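Local coordinates for putative flagellar protein FliS (Parabacteroides merdae ATCC 43184, PDB 4YOK), which is of unknown function; it belongs to the DUF3823 family and carries a prealbumin-like (transthyretin-type) N-terminal domain, at residues A[86-89]-A[90-94]. Sequence-based numbering, arbitrary orientation.
Sequences VNLK and GHTEV
V86 and V94 meet through their methyl groups at the open end of a beta-arch, the kind of turn by which a chain in a prealbumin-like sandwich passes from one sheet to the other. Strands 86-88 and 92-94 run nearly antiparallel, at 168°, yet their axes come no nearer than 7.8 Å, and they bond to different neighbours: V86 pairs with Y66 and L88 with G64, whereas T92 bonds to K11 and V13, and V94 to V13. What meets across the gap is mostly side chains.

The apolar contact is the valine pair. CG2 of V86 lies 4.0 Å from CG1 of V94, the two side chains crossing at about a right angle, and L12 and L68 extend this small cluster. Nearer the bend, L88 has CG anti to its backbone nitrogen (chi1 -177°), and its CD1 packs against T92, 3.6 Å from both CB and OG1 of that residue, beside the carbonyl oxygen of G90.

Polar contacts shape the turn itself. G90, with a positive phi, carries the chain round the bend, and its carbonyl oxygen accepts a hydrogen bond of 2.9 Å from OG1 of T92. The hydroxyl approaches from above the carbonyl plane, 44° out of it. The CA-CB bond of T92 points across the arch, and its methyl CG2 lies 3.8 Å from the backbone oxygen of N87.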
loop_
_atom_site.group_PDB
_atom_site.type_symbol
_atom_site.label_atom_id
_atom_site.label_comp_id
_atom_site.label_asym_id
_atom_site.label_seq_id
_atom_site.Cartn_x
_atom_site.Cartn_y
_atom_site.Cartn_z
ATOM N N VAL A 86 4.324 20.892 -5.428
ATOM C CA VAL A 86 2.997 20.928 -6.042
ATOM C C VAL A 86 2.566 22.388 -6.235
ATOM O O VAL A 86 2.493 23.133 -5.259
ATOM C CB VAL A 86 1.957 20.167 -5.134
ATOM C CG1 VAL A 86 0.534 20.294 -5.678
ATOM C CG2 VAL A 86 2.318 18.702 -4.940
ATOM N N ASN A 87 2.229 22.777 -7.467
ATOM C CA ASN A 87 1.674 24.105 -7.721
ATOM C C ASN A 87 0.210 23.882 -8.057
ATOM O O ASN A 87 -0.109 23.460 -9.167
ATOM C CB ASN A 87 2.452 24.861 -8.809
ATOM C CG ASN A 87 3.604 25.659 -8.241
ATOM O OD1 ASN A 87 4.781 25.344 -8.460
ATOM N ND2 ASN A 87 3.293 26.700 -7.473
ATOM N N LEU A 88 -0.668 24.017 -7.034
ATOM C CA LEU A 88 -2.089 23.750 -7.177
ATOM C C LEU A 88 -2.825 24.974 -7.702
ATOM O O LEU A 88 -2.952 25.973 -7.000
ATOM C CB LEU A 88 -2.712 23.279 -5.849
ATOM C CG LEU A 88 -4.197 22.895 -5.869
ATOM C CD1 LEU A 88 -4.454 21.655 -6.726
ATOM C CD2 LEU A 88 -4.697 22.636 -4.457
ATOM N N LYS A 89 -3.324 24.861 -8.934
ATOM C CA LYS A 89 -4.113 25.873 -9.643
ATOM C C LYS A 89 -5.007 25.085 -10.587
ATOM O O LYS A 89 -4.511 24.476 -11.543
ATOM C CB LYS A 89 -3.197 26.898 -10.358
ATOM C CG LYS A 89 -3.902 27.842 -11.351
ATOM C CD LYS A 89 -4.905 28.810 -10.700
ATOM C CE LYS A 89 -5.742 29.547 -11.725
ATOM N NZ LYS A 89 -6.756 28.668 -12.373
ATOM N N GLY A 90 -6.292 24.986 -10.236
ATOM C CA GLY A 90 -7.235 24.161 -10.984
ATOM C C GLY A 90 -6.955 22.706 -10.676
ATOM O O GLY A 90 -6.062 22.415 -9.872
ATOM N N HIS A 91 -7.709 21.776 -11.276
ATOM C CA HIS A 91 -7.494 20.341 -11.057
ATOM C C HIS A 91 -6.021 20.006 -11.369
ATOM O O HIS A 91 -5.549 20.327 -12.464
ATOM C CB HIS A 91 -8.454 19.533 -11.943
ATOM C CG HIS A 91 -8.482 18.074 -11.627
ATOM N ND1 HIS A 91 -9.438 17.538 -10.788
ATOM C CD2 HIS A 91 -7.660 17.084 -12.039
ATOM C CE1 HIS A 91 -9.176 16.243 -10.726
ATOM N NE2 HIS A 91 -8.109 15.927 -11.457
ATOM N N THR A 92 -5.291 19.425 -10.395
ATOM C CA THR A 92 -3.862 19.125 -10.544
ATOM C C THR A 92 -3.554 17.690 -10.132
ATOM O O THR A 92 -4.141 17.162 -9.177
ATOM C CB THR A 92 -3.041 20.137 -9.707
ATOM O OG1 THR A 92 -3.368 21.462 -10.129
ATOM C CG2 THR A 92 -1.529 19.961 -9.822
ATOM N N GLU A 93 -2.624 17.049 -10.854
ATOM C CA GLU A 93 -2.215 15.675 -10.548
ATOM C C GLU A 93 -0.704 15.604 -10.394
ATOM O O GLU A 93 0.029 16.214 -11.171
ATOM C CB GLU A 93 -2.690 14.687 -11.629
ATOM C CG GLU A 93 -4.200 14.609 -11.787
ATOM C CD GLU A 93 -4.720 13.867 -13.001
ATOM O OE1 GLU A 93 -3.912 13.232 -13.716
ATOM O OE2 GLU A 93 -5.948 13.926 -13.244
ATOM N N VAL A 94 -0.242 14.851 -9.395
ATOM C CA VAL A 94 1.175 14.705 -9.107
ATOM C C VAL A 94 1.489 13.243 -8.712
ATOM O O VAL A 94 0.582 12.465 -8.417
ATOM C CB VAL A 94 1.551 15.718 -7.970
ATOM C CG1 VAL A 94 0.904 15.350 -6.619
ATOM C CG2 VAL A 94 3.057 15.865 -7.828
#